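Local coordinates for piwi domain-containing protein (Vanderwaltozyma polyspora, PDB 5THE) that probably binds RNA as a budding-yeast Argonaute, of which this chain is the C-terminal lobe carrying the Piwi domain with its RNase H-like fold, at residues 247-252 with 472-477; 254-259 with 468-473; 300-305 with 503-508. All blocks are in the same frame, centred on the assembly; numbering follows the deposited sequence.

Contact 1 of 3, residues 247-252 with 472-477; sequences HSLSIE and CNNLCY
Leu249 and His247, with side chains aimed at segment 472-477, divide the contact into a larger apolar part and a small polar one. The apolar part belongs to Leu249, whose two methyl branches part to meet different residues. CD1 lies 3.7 Å from CB of Asn474, and the same methyl also touches the Asn474 backbone carbonyl oxygen. CD2 reaches CB of Tyr477 at 3.8 Å, the two side chains crossing at about a right angle; the tyrosine ring itself is carried away from the contact.

The polar part is a single weak hydrogen bond. NE2 of His247 donates to the backbone O of Tyr477 over 3.0 Å, but the N-H...O angle of 122° is strongly bent. The oxygen sits at the ring edge, near its plane, and almost as close to CD2 as to NE2. A chi1 of 63° tucks the imidazole over its own backbone and directs its edge to this carbonyl. Trp62 packs edge-to-face with the same imidazole.

The chemistry is consistent with a proton on NE2 of this buried histidine, though a bond this bent can contribute little: residues 247-249 are joined to 474-477 mainly by leucine packing.

Contact 2 of 3, residues 254-259 with 468-473; sequences NKLLID and LQEICN
The most surface is buried by Leu256, Ile471 and Leu257, and Leu256 leads, pointing at the helix 465-475 from the turn that follows helix 251-254. Its CG lies anti to the backbone N (chi1 -153°), which extends the isobutyl group toward the helix surface. CD2 enters between two neighbouring helix residues, 3.5 Å from CG of Glu470 and 3.6 Å from CG1 of Ile471.

Ile471 is shared by both leucines. Its CD1 meets CD2 of Leu257 at 3.5 Å, while CG1 faces Leu256, so the ethyl arm of the isoleucine serves the two in turn. Leu257 also reaches Phe295.

Glu470 offers mainly its aliphatic stem. The fully extended chain (chi2 177°) runs obliquely past CD2 of Leu256, with the carboxylate end near CD1: OE1 comes 3.8 Å from CD1 of Leu256, while Lys14 is a long, weak ion partner of that oxygen. Cutting Glu470 back to an alanine would probably uncover one flank of the Leu256 CD2 methyl and leave Lys14 without this distant countercharge.

The turn leading into the short, weakly bonded strand about 258-259 thus packs on the flank of helix 465-475, and this helix, through Ile471 on Met340 and Cys472 on Phe342, covers strand 339-344 in the sheet of the RNase H-like Piwi fold.

Contact 3 of 3, residues 300-305 with 503-508; sequences GDYMLQ and TCFFKA
Phe505 and Phe506, consecutive residues of helix 490-515, meet Tyr302 and Leu304 of strand 300-305 in matched pairs. Tyr302 has CG between its backbone N and carbonyl carbon (chi1 56°), a rotamer that raises the phenol from the strand toward Phe505. The phenylalanine turns the CD2-CE2 side of its ring to the phenol: CD2 lies 3.5 Å from OH and 3.9 Å from CZ of Tyr302. The rings are oblique, their centroids 5.9 Å apart and their planes inclined at 57°. The hydroxyl has its polar partner in the backbone O of Pro536, so the phenol is gripped at its tip while its ring packs against Phe505.

The next helix residue, Phe506, has a different first torsion. At chi1 -179° its ring extends directly away from the backbone N, whereas that of Phe505 is anti to the carbonyl carbon, and the two consecutive rings thereby diverge to reach different strand residues. CD1 of Leu304 approaches CE2 of Phe506 at 4.0 Å, a looser touch than the tyrosine pair, with the side chains crossing at about a right angle. Beyond it Phe506 meets Phe510 about one turn along the helix.

Such alternate strand residues set against a long helix are the helix-on-sheet packing of the RNase H-like fold of Piwi domains.

How the contacts relate
The three contacts illustrate how one Piwi domain joins distant parts of its chain on opposite sides of its centre by pairing segments some 200 residues apart. Contacts 1 and 2 are neighbours, centred 8 Å apart, and share Cys472 and Asn473 of helix 465-475. They touch directly where Asn474 ND2 comes 3.9 Å from Leu256 CD2, so successive turns on one flank of the helix receive neighbouring parts of 247-259. Contact 3 stands on the opposite side of the chain's centre, with its own centre about 29 Å from that of contact 1, and uses the next helix, 490-515. The bound nucleic acid comes within about 7 Å of contacts 1 and 3, nearest atoms, and about 11 Å of contact 2.

Contact 1 of 3, residues 247-252 with 472-477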
ATOM      1  N   HIS A 247     -12.461  -3.910  -2.748  1.00 24.77           N
ATOM      2  CA  HIS A 247     -12.629  -5.307  -2.398  1.00 22.38           C
ATOM      3  C   HIS A 247     -11.981  -5.555  -1.051  1.00 23.36           C
ATOM      4  O   HIS A 247     -11.202  -4.744  -0.547  1.00 26.59           O
ATOM      5  CB  HIS A 247     -12.009  -6.225  -3.459  1.00 23.39           C
ATOM      6  CG  HIS A 247     -10.524  -6.063  -3.595  1.00 21.66           C
ATOM      7  ND1 HIS A 247      -9.946  -5.035  -4.318  1.00 22.86           N
ATOM      8  CD2 HIS A 247      -9.500  -6.791  -3.089  1.00 24.36           C
ATOM      9  CE1 HIS A 247      -8.631  -5.153  -4.270  1.00 19.99           C
ATOM     10  NE2 HIS A 247      -8.332  -6.207  -3.526  1.00 20.00           N
ATOM     11  N   SER A 248     -12.319  -6.697  -0.467  1.00 24.46           N
ATOM     12  CA  SER A 248     -11.706  -7.152   0.762  1.00 23.95           C
ATOM     13  C   SER A 248     -11.610  -8.660   0.667  1.00 24.28           C
ATOM     14  O   SER A 248     -11.885  -9.255  -0.381  1.00 21.39           O
ATOM     15  CB  SER A 248     -12.509  -6.702   1.991  1.00 24.10           C
ATOM     16  OG  SER A 248     -13.663  -7.522   2.195  1.00 24.61           O
ATOM     17  N   LEU A 249     -11.228  -9.283   1.771  1.00 23.54           N
ATOM     18  CA  LEU A 249     -11.364 -10.724   1.905  1.00 25.60           C
ATOM     19  C   LEU A 249     -12.709 -11.043   2.547  1.00 26.12           C
ATOM     20  O   LEU A 249     -13.347 -10.191   3.172  1.00 21.35           O
ATOM     21  CB  LEU A 249     -10.224 -11.296   2.751  1.00 24.08           C
ATOM     22  CG  LEU A 249      -8.824 -10.945   2.261  1.00 29.07           C
ATOM     23  CD1 LEU A 249      -7.794 -11.719   3.074  1.00 29.17           C
ATOM     24  CD2 LEU A 249      -8.712 -11.254   0.769  1.00 34.44           C
ATOM     25  N   SER A 250     -13.136 -12.286   2.394  1.00 24.01           N
ATOM     26  CA  SER A 250     -14.382 -12.704   3.024  1.00 28.68           C
ATOM     27  C   SER A 250     -14.263 -12.629   4.541  1.00 32.79           C
ATOM     28  O   SER A 250     -13.170 -12.605   5.110  1.00 24.67           O
ATOM     29  CB  SER A 250     -14.746 -14.132   2.622  1.00 24.81           C
ATOM     30  OG  SER A 250     -13.857 -15.049   3.245  1.00 26.72           O
ATOM     31  N   ILE A 251     -15.430 -12.600   5.188  1.00 27.70           N
ATOM     32  CA  ILE A 251     -15.509 -12.650   6.647  1.00 27.99           C
ATOM     33  C   ILE A 251     -14.777 -13.874   7.188  1.00 30.81           C
ATOM     34  O   ILE A 251     -14.031 -13.787   8.170  1.00 30.60           O
ATOM     35  CB  ILE A 251     -16.983 -12.633   7.092  1.00 36.02           C
ATOM     36  CG1 ILE A 251     -17.541 -11.212   6.965  1.00 41.77           C
ATOM     37  CG2 ILE A 251     -17.144 -13.227   8.515  1.00 32.05           C
ATOM     38  CD1 ILE A 251     -18.986 -11.066   7.400  1.00 49.80           C
ATOM     39  N   GLU A 252     -15.000 -15.036   6.571  1.00 30.86           N
ATOM     40  CA  GLU A 252     -14.315 -16.251   7.004  1.00 31.99           C
ATOM     41  C   GLU A 252     -12.800 -16.061   6.992  1.00 32.57           C
ATOM     42  O   GLU A 252     -12.114 -16.395   7.963  1.00 32.34           O
ATOM     43  CB  GLU A 252     -14.732 -17.422   6.109  1.00 31.73           C
ATOM     44  CG  GLU A 252     -14.344 -18.801   6.602  1.00 41.76           C
ATOM     45  CD  GLU A 252     -14.760 -19.072   8.047  1.00 55.13           C
ATOM     46  OE1 GLU A 252     -14.020 -19.796   8.744  1.00 64.09           O
ATOM     47  OE2 GLU A 252     -15.812 -18.569   8.496  1.00 53.17           O
ATOM     48  N   CYS A 472       0.371 -13.790   5.379  1.00 20.32           N
ATOM     49  CA  CYS A 472       1.178 -13.098   4.380  1.00 19.76           C
ATOM     50  C   CYS A 472       0.549 -13.226   3.009  1.00 22.15           C
ATOM     51  O   CYS A 472       0.346 -12.226   2.308  1.00 21.88           O
ATOM     52  CB  CYS A 472       2.589 -13.667   4.375  1.00 25.26           C
ATOM     53  SG  CYS A 472       3.512 -13.136   5.826  1.00 28.26           S
ATOM     54  N   ASN A 473       0.200 -14.455   2.625  1.00 21.01           N
ATOM     55  CA  ASN A 473      -0.411 -14.665   1.324  1.00 24.19           C
ATOM     56  C   ASN A 473      -1.749 -13.942   1.229  1.00 23.41           C
ATOM     57  O   ASN A 473      -2.005 -13.236   0.251  1.00 23.96           O
ATOM     58  CB  ASN A 473      -0.580 -16.156   1.041  1.00 21.99           C
ATOM     59  CG  ASN A 473      -1.072 -16.412  -0.369  1.00 24.76           C
ATOM     60  OD1 ASN A 473      -0.471 -15.939  -1.337  1.00 26.58           O
ATOM     61  ND2 ASN A 473      -2.188 -17.114  -0.494  1.00 25.73           N
ATOM     62  N   ASN A 474      -2.615 -14.098   2.245  1.00 23.41           N
ATOM     63  CA  ASN A 474      -3.921 -13.442   2.226  1.00 23.17           C
ATOM     64  C   ASN A 474      -3.786 -11.931   2.093  1.00 28.07           C
ATOM     65  O   ASN A 474      -4.554 -11.286   1.367  1.00 22.54           O
ATOM     66  CB  ASN A 474      -4.711 -13.764   3.502  1.00 30.33           C
ATOM     67  CG  ASN A 474      -5.366 -15.126   3.458  1.00 31.94           C
ATOM     68  OD1 ASN A 474      -5.147 -15.904   2.535  1.00 30.40           O
ATOM     69  ND2 ASN A 474      -6.167 -15.419   4.464  1.00 39.59           N
ATOM     70  N   LEU A 475      -2.832 -11.346   2.809  1.00 23.96           N
ATOM     71  CA  LEU A 475      -2.712  -9.899   2.785  1.00 23.29           C
ATOM     72  C   LEU A 475      -2.266  -9.373   1.428  1.00 20.70           C
ATOM     73  O   LEU A 475      -2.355  -8.166   1.195  1.00 21.85           O
ATOM     74  CB  LEU A 475      -1.755  -9.441   3.878  1.00 24.75           C
ATOM     75  CG  LEU A 475      -2.345  -9.429   5.284  1.00 22.20           C
ATOM     76  CD1 LEU A 475      -1.263  -9.146   6.296  1.00 21.45           C
ATOM     77  CD2 LEU A 475      -3.425  -8.387   5.353  1.00 27.58           C
ATOM     78  N   CYS A 476      -1.801 -10.248   0.539  1.00 22.61           N
ATOM     79  CA  CYS A 476      -1.472  -9.860  -0.827  1.00 21.78           C
ATOM     80  C   CYS A 476      -2.706  -9.631  -1.685  1.00 24.71           C
ATOM     81  O   CYS A 476      -2.597  -9.002  -2.740  1.00 26.85           O
ATOM     82  CB  CYS A 476      -0.580 -10.928  -1.458  1.00 18.81           C
ATOM     83  SG  CYS A 476       1.070 -10.979  -0.686  1.00 21.56           S
ATOM     84  N   TYR A 477      -3.871 -10.079  -1.239  1.00 24.74           N
ATOM     85  CA  TYR A 477      -5.098  -9.971  -2.008  1.00 20.57           C
ATOM     86  C   TYR A 477      -5.935  -8.749  -1.645  1.00 22.26           C
ATOM     87  O   TYR A 477      -7.023  -8.590  -2.193  1.00 28.21           O
ATOM     88  CB  TYR A 477      -5.941 -11.244  -1.828  1.00 22.83           C
ATOM     89  CG  TYR A 477      -5.395 -12.450  -2.557  1.00 23.72           C
ATOM     90  CD1 TYR A 477      -4.202 -13.063  -2.147  1.00 21.00           C
ATOM     91  CD2 TYR A 477      -6.061 -12.975  -3.659  1.00 23.59           C
ATOM     92  CE1 TYR A 477      -3.703 -14.167  -2.808  1.00 22.22           C
ATOM     93  CE2 TYR A 477      -5.569 -14.083  -4.330  1.00 19.96           C
ATOM     94  CZ  TYR A 477      -4.394 -14.670  -3.894  1.00 25.07           C
ATOM     95  OH  TYR A 477      -3.911 -15.754  -4.563  1.00 25.68           O
TER

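Contact 2 of 3, residues 254-259 with 468-473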
ATOM      1  N   ASN A 254     -11.140 -13.201   7.097  1.00 26.19           N
ATOM      2  CA  ASN A 254     -10.683 -12.175   8.032  1.00 27.49           C
ATOM      3  C   ASN A 254     -10.563 -12.694   9.462  1.00 27.93           C
ATOM      4  O   ASN A 254      -9.842 -12.087  10.266  1.00 31.91           O
ATOM      5  CB  ASN A 254     -11.614 -10.962   7.991  1.00 22.17           C
ATOM      6  CG  ASN A 254     -11.466 -10.156   6.719  1.00 26.28           C
ATOM      7  OD1 ASN A 254     -10.379 -10.086   6.135  1.00 30.29           O
ATOM      8  ND2 ASN A 254     -12.559  -9.535   6.282  1.00 23.03           N
ATOM      9  N   LYS A 255     -11.241 -13.795   9.793  1.00 27.80           N
ATOM     10  CA  LYS A 255     -11.120 -14.377  11.130  1.00 28.39           C
ATOM     11  C   LYS A 255      -9.669 -14.683  11.469  1.00 28.39           C
ATOM     12  O   LYS A 255      -9.262 -14.581  12.633  1.00 31.69           O
ATOM     13  CB  LYS A 255     -11.963 -15.655  11.230  1.00 32.10           C
ATOM     14  CG  LYS A 255     -13.453 -15.397  11.203  1.00 38.27           C
ATOM     15  CD  LYS A 255     -14.241 -16.676  11.199  1.00 45.00           C
ATOM     16  CE  LYS A 255     -15.731 -16.389  11.290  1.00 46.06           C
ATOM     17  NZ  LYS A 255     -16.526 -17.594  10.927  1.00 48.69           N
ATOM     18  N   LEU A 256      -8.876 -15.037  10.461  1.00 24.87           N
ATOM     19  CA  LEU A 256      -7.458 -15.282  10.669  1.00 26.12           C
ATOM     20  C   LEU A 256      -6.776 -14.105  11.345  1.00 29.35           C
ATOM     21  O   LEU A 256      -5.815 -14.287  12.096  1.00 27.48           O
ATOM     22  CB  LEU A 256      -6.798 -15.569   9.324  1.00 32.16           C
ATOM     23  CG  LEU A 256      -5.549 -16.435   9.378  1.00 42.67           C
ATOM     24  CD1 LEU A 256      -5.895 -17.850   9.815  1.00 40.78           C
ATOM     25  CD2 LEU A 256      -4.892 -16.422   8.012  1.00 46.18           C
ATOM     26  N   LEU A 257      -7.254 -12.890  11.094  1.00 25.80           N
ATOM     27  CA  LEU A 257      -6.634 -11.695  11.647  1.00 22.86           C
ATOM     28  C   LEU A 257      -7.448 -11.102  12.788  1.00 28.91           C
ATOM     29  O   LEU A 257      -7.342  -9.903  13.063  1.00 30.77           O
ATOM     30  CB  LEU A 257      -6.415 -10.665  10.537  1.00 25.36           C
ATOM     31  CG  LEU A 257      -5.228 -10.986   9.612  1.00 28.91           C
ATOM     32  CD1 LEU A 257      -5.226 -10.106   8.382  1.00 31.09           C
ATOM     33  CD2 LEU A 257      -3.931 -10.820  10.390  1.00 30.96           C
ATOM     34  N   ILE A 258      -8.264 -11.915  13.457  1.00 29.10           N
ATOM     35  CA  ILE A 258      -9.050 -11.470  14.602  1.00 30.58           C
ATOM     36  C   ILE A 258      -8.613 -12.261  15.825  1.00 32.48           C
ATOM     37  O   ILE A 258      -8.529 -13.496  15.786  1.00 28.65           O
ATOM     38  CB  ILE A 258     -10.561 -11.608  14.342  1.00 30.21           C
ATOM     39  CG1 ILE A 258     -10.974 -10.611  13.246  1.00 27.52           C
ATOM     40  CG2 ILE A 258     -11.378 -11.351  15.625  1.00 26.02           C
ATOM     41  CD1 ILE A 258     -12.432 -10.680  12.883  1.00 34.51           C
ATOM     42  N   ASP A 259      -8.285 -11.544  16.891  1.00 27.41           N
ATOM     43  CA  ASP A 259      -7.926 -12.176  18.154  1.00 27.22           C
ATOM     44  C   ASP A 259      -9.182 -12.817  18.729  1.00 26.56           C
ATOM     45  O   ASP A 259     -10.124 -12.114  19.093  1.00 32.21           O
ATOM     46  CB  ASP A 259      -7.356 -11.125  19.096  1.00 23.06           C
ATOM     47  CG  ASP A 259      -6.900 -11.693  20.433  1.00 34.19           C
ATOM     48  OD1 ASP A 259      -7.315 -12.811  20.813  1.00 34.42           O
ATOM     49  OD2 ASP A 259      -6.115 -10.990  21.117  1.00 31.45           O
ATOM     50  N   LEU A 468       1.378 -17.894   9.722  1.00 19.37           N
ATOM     51  CA  LEU A 468       2.061 -16.730   9.165  1.00 28.82           C
ATOM     52  C   LEU A 468       2.035 -16.749   7.644  1.00 28.13           C
ATOM     53  O   LEU A 468       1.895 -15.699   7.010  1.00 28.49           O
ATOM     54  CB  LEU A 468       3.502 -16.658   9.668  1.00 27.28           C
ATOM     55  CG  LEU A 468       3.696 -16.342  11.149  1.00 30.45           C
ATOM     56  CD1 LEU A 468       5.175 -16.121  11.410  1.00 36.31           C
ATOM     57  CD2 LEU A 468       2.873 -15.129  11.564  1.00 27.01           C
ATOM     58  N   GLN A 469       2.173 -17.933   7.037  1.00 21.89           N
ATOM     59  CA  GLN A 469       2.191 -17.976   5.579  1.00 25.61           C
ATOM     60  C   GLN A 469       0.817 -17.686   5.013  1.00 23.98           C
ATOM     61  O   GLN A 469       0.703 -17.079   3.942  1.00 21.57           O
ATOM     62  CB  GLN A 469       2.716 -19.330   5.086  1.00 19.28           C
ATOM     63  CG  GLN A 469       4.212 -19.479   5.362  1.00 19.45           C
ATOM     64  CD  GLN A 469       4.726 -20.913   5.279  1.00 26.01           C
ATOM     65  OE1 GLN A 469       4.038 -21.807   4.835  1.00 23.16           O
ATOM     66  NE2 GLN A 469       5.934 -21.125   5.727  1.00 28.08           N
ATOM     67  N   GLU A 470      -0.237 -18.089   5.725  1.00 20.38           N
ATOM     68  CA  GLU A 470      -1.570 -17.807   5.226  1.00 22.21           C
ATOM     69  C   GLU A 470      -1.871 -16.316   5.315  1.00 25.46           C
ATOM     70  O   GLU A 470      -2.421 -15.731   4.378  1.00 23.16           O
ATOM     71  CB  GLU A 470      -2.605 -18.629   6.004  1.00 21.06           C
ATOM     72  CG  GLU A 470      -4.004 -18.576   5.396  1.00 23.96           C
ATOM     73  CD  GLU A 470      -5.002 -19.446   6.114  1.00 37.50           C
ATOM     74  OE1 GLU A 470      -4.639 -20.129   7.097  1.00 33.88           O
ATOM     75  OE2 GLU A 470      -6.166 -19.440   5.677  1.00 42.62           O
ATOM     76  N   ILE A 471      -1.508 -15.696   6.440  1.00 22.04           N
ATOM     77  CA  ILE A 471      -1.668 -14.254   6.619  1.00 27.05           C
ATOM     78  C   ILE A 471      -0.915 -13.482   5.543  1.00 27.53           C
ATOM     79  O   ILE A 471      -1.461 -12.572   4.905  1.00 25.64           O
ATOM     80  CB  ILE A 471      -1.176 -13.854   8.019  1.00 29.48           C
ATOM     81  CG1 ILE A 471      -2.221 -14.195   9.061  1.00 34.20           C
ATOM     82  CG2 ILE A 471      -0.767 -12.389   8.071  1.00 35.10           C
ATOM     83  CD1 ILE A 471      -1.818 -13.640  10.353  1.00 49.26           C
ATOM     84  N   CYS A 472       0.371 -13.790   5.379  1.00 20.32           N
ATOM     85  CA  CYS A 472       1.178 -13.098   4.380  1.00 19.76           C
ATOM     86  C   CYS A 472       0.549 -13.226   3.009  1.00 22.15           C
ATOM     87  O   CYS A 472       0.346 -12.226   2.308  1.00 21.88           O
ATOM     88  CB  CYS A 472       2.589 -13.667   4.375  1.00 25.26           C
ATOM     89  SG  CYS A 472       3.512 -13.136   5.826  1.00 28.26           S
ATOM     90  N   ASN A 473       0.200 -14.455   2.625  1.00 21.01           N
ATOM     91  CA  ASN A 473      -0.411 -14.665   1.324  1.00 24.19           C
ATOM     92  C   ASN A 473      -1.749 -13.942   1.229  1.00 23.41           C
ATOM     93  O   ASN A 473      -2.005 -13.236   0.251  1.00 23.96           O
ATOM     94  CB  ASN A 473      -0.580 -16.156   1.041  1.00 21.99           C
ATOM     95  CG  ASN A 473      -1.072 -16.412  -0.369  1.00 24.76           C
ATOM     96  OD1 ASN A 473      -0.471 -15.939  -1.337  1.00 26.58           O
ATOM     97  ND2 ASN A 473      -2.188 -17.114  -0.494  1.00 25.73           N
TER

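Contact 3 of 3, residues 300-305 with 503-508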
ATOM      1  N   GLY A 300      -1.449   6.268   7.632  1.00 25.00           N
ATOM      2  CA  GLY A 300      -0.100   6.153   8.146  1.00 24.44           C
ATOM      3  C   GLY A 300       0.508   7.499   8.453  1.00 26.44           C
ATOM      4  O   GLY A 300      -0.072   8.554   8.199  1.00 26.27           O
ATOM      5  N   ASP A 301       1.694   7.437   9.033  1.00 27.43           N
ATOM      6  CA  ASP A 301       2.502   8.611   9.284  1.00 26.18           C
ATOM      7  C   ASP A 301       3.890   8.378   8.715  1.00 24.65           C
ATOM      8  O   ASP A 301       4.314   7.240   8.523  1.00 23.32           O
ATOM      9  CB  ASP A 301       2.577   8.926  10.777  1.00 27.08           C
ATOM     10  CG  ASP A 301       1.303   9.542  11.293  1.00 30.00           C
ATOM     11  OD1 ASP A 301       0.891  10.587  10.745  1.00 30.51           O
ATOM     12  OD2 ASP A 301       0.707   8.972  12.230  1.00 36.97           O
ATOM     13  N   TYR A 302       4.594   9.472   8.433  1.00 24.90           N
ATOM     14  CA  TYR A 302       5.991   9.406   8.033  1.00 24.20           C
ATOM     15  C   TYR A 302       6.804  10.337   8.929  1.00 26.87           C
ATOM     16  O   TYR A 302       6.261  11.233   9.577  1.00 23.07           O
ATOM     17  CB  TYR A 302       6.190   9.800   6.556  1.00 23.35           C
ATOM     18  CG  TYR A 302       5.636  11.164   6.270  1.00 27.04           C
ATOM     19  CD1 TYR A 302       6.337  12.319   6.642  1.00 23.12           C
ATOM     20  CD2 TYR A 302       4.404  11.311   5.655  1.00 23.19           C
ATOM     21  CE1 TYR A 302       5.809  13.578   6.410  1.00 24.11           C
ATOM     22  CE2 TYR A 302       3.873  12.560   5.419  1.00 25.13           C
ATOM     23  CZ  TYR A 302       4.570  13.687   5.794  1.00 26.92           C
ATOM     24  OH  TYR A 302       4.010  14.920   5.542  1.00 25.76           O
ATOM     25  N   MET A 303       8.116  10.133   8.944  1.00 27.85           N
ATOM     26  CA  MET A 303       9.003  11.060   9.629  1.00 31.50           C
ATOM     27  C   MET A 303      10.370  11.014   8.966  1.00 28.33           C
ATOM     28  O   MET A 303      10.732  10.037   8.301  1.00 28.25           O
ATOM     29  CB  MET A 303       9.129  10.736  11.121  1.00 29.92           C
ATOM     30  CG  MET A 303       9.726   9.371  11.375  1.00 33.26           C
ATOM     31  SD  MET A 303       9.756   9.032  13.137  1.00 39.18           S
ATOM     32  CE  MET A 303      10.441   7.407  13.137  1.00 36.61           C
ATOM     33  N   LEU A 304      11.111  12.100   9.134  1.00 23.47           N
ATOM     34  CA  LEU A 304      12.485  12.162   8.667  1.00 25.81           C
ATOM     35  C   LEU A 304      13.370  11.427   9.662  1.00 27.48           C
ATOM     36  O   LEU A 304      13.246  11.636  10.871  1.00 28.34           O
ATOM     37  CB  LEU A 304      12.929  13.619   8.533  1.00 21.74           C
ATOM     38  CG  LEU A 304      14.207  13.835   7.733  1.00 28.61           C
ATOM     39  CD1 LEU A 304      13.999  13.422   6.283  1.00 25.09           C
ATOM     40  CD2 LEU A 304      14.642  15.288   7.823  1.00 26.01           C
ATOM     41  N   GLN A 305      14.243  10.554   9.164  1.00 27.06           N
ATOM     42  CA  GLN A 305      15.182   9.866  10.041  1.00 32.04           C
ATOM     43  C   GLN A 305      16.246  10.839  10.543  1.00 37.64           C
ATOM     44  O   GLN A 305      16.336  11.991  10.109  1.00 34.23           O
ATOM     45  CB  GLN A 305      15.849   8.704   9.312  1.00 26.11           C
ATOM     46  CG  GLN A 305      14.913   7.558   8.974  1.00 26.47           C
ATOM     47  CD  GLN A 305      14.899   6.509  10.061  1.00 33.22           C
ATOM     48  OE1 GLN A 305      14.202   6.651  11.071  1.00 39.82           O
ATOM     49  NE2 GLN A 305      15.679   5.452   9.871  1.00 32.80           N
ATOM     50  N   THR A 503       8.730  11.362   0.175  1.00 21.03           N
ATOM     51  CA  THR A 503       9.866  11.830  -0.615  1.00 26.47           C
ATOM     52  C   THR A 503       9.459  12.956  -1.560  1.00 25.87           C
ATOM     53  O   THR A 503      10.179  13.954  -1.684  1.00 27.55           O
ATOM     54  CB  THR A 503      10.469  10.653  -1.381  1.00 22.07           C
ATOM     55  OG1 THR A 503      10.874   9.639  -0.445  1.00 27.62           O
ATOM     56  CG2 THR A 503      11.666  11.082  -2.206  1.00 22.30           C
ATOM     57  N   CYS A 504       8.310  12.814  -2.240  1.00 19.65           N
ATOM     58  CA  CYS A 504       7.751  13.935  -3.002  1.00 24.20           C
ATOM     59  C   CYS A 504       7.730  15.212  -2.175  1.00 27.85           C
ATOM     60  O   CYS A 504       8.150  16.279  -2.641  1.00 26.69           O
ATOM     61  CB  CYS A 504       6.327  13.618  -3.465  1.00 26.58           C
ATOM     62  SG  CYS A 504       6.198  12.262  -4.616  1.00 30.95           S
ATOM     63  N   PHE A 505       7.211  15.124  -0.944  1.00 26.13           N
ATOM     64  CA  PHE A 505       7.116  16.308  -0.100  1.00 21.75           C
ATOM     65  C   PHE A 505       8.501  16.866   0.199  1.00 26.92           C
ATOM     66  O   PHE A 505       8.722  18.078   0.123  1.00 26.68           O
ATOM     67  CB  PHE A 505       6.397  15.980   1.211  1.00 26.88           C
ATOM     68  CG  PHE A 505       4.993  15.475   1.044  1.00 23.37           C
ATOM     69  CD1 PHE A 505       4.240  15.800  -0.072  1.00 19.68           C
ATOM     70  CD2 PHE A 505       4.424  14.675   2.029  1.00 24.24           C
ATOM     71  CE1 PHE A 505       2.936  15.333  -0.210  1.00 20.64           C
ATOM     72  CE2 PHE A 505       3.119  14.208   1.908  1.00 18.79           C
ATOM     73  CZ  PHE A 505       2.374  14.543   0.784  1.00 19.83           C
ATOM     74  N   PHE A 506       9.446  15.985   0.557  1.00 23.10           N
ATOM     75  CA  PHE A 506      10.803  16.430   0.859  1.00 31.60           C
ATOM     76  C   PHE A 506      11.413  17.140  -0.343  1.00 30.92           C
ATOM     77  O   PHE A 506      11.971  18.242  -0.218  1.00 24.01           O
ATOM     78  CB  PHE A 506      11.660  15.233   1.271  1.00 29.49           C
ATOM     79  CG  PHE A 506      13.083  15.592   1.640  1.00 29.05           C
ATOM     80  CD1 PHE A 506      14.036  15.833   0.661  1.00 34.32           C
ATOM     81  CD2 PHE A 506      13.467  15.654   2.966  1.00 30.89           C
ATOM     82  CE1 PHE A 506      15.333  16.153   0.998  1.00 32.21           C
ATOM     83  CE2 PHE A 506      14.766  15.969   3.307  1.00 29.72           C
ATOM     84  CZ  PHE A 506      15.695  16.221   2.324  1.00 28.91           C
ATOM     85  N   LYS A 507      11.277  16.528  -1.521  1.00 25.66           N
ATOM     86  CA  LYS A 507      11.886  17.055  -2.738  1.00 30.46           C
ATOM     87  C   LYS A 507      11.242  18.365  -3.184  1.00 29.63           C
ATOM     88  O   LYS A 507      11.936  19.256  -3.690  1.00 27.58           O
ATOM     89  CB  LYS A 507      11.805  16.008  -3.850  1.00 23.96           C
ATOM     90  CG  LYS A 507      12.820  14.883  -3.705  1.00 26.55           C
ATOM     91  CD  LYS A 507      12.527  13.725  -4.672  1.00 39.75           C
ATOM     92  CE  LYS A 507      12.354  14.201  -6.103  1.00 48.67           C
ATOM     93  NZ  LYS A 507      13.640  14.610  -6.721  1.00 59.15           N
ATOM     94  N   ALA A 508       9.922  18.499  -3.033  1.00 26.07           N
ATOM     95  CA  ALA A 508       9.255  19.713  -3.501  1.00 28.08           C
ATOM     96  C   ALA A 508       9.671  20.953  -2.716  1.00 31.98           C
ATOM     97  O   ALA A 508       9.525  22.071  -3.219  1.00 28.15           O
ATOM     98  CB  ALA A 508       7.737  19.558  -3.422  1.00 26.69           C
TER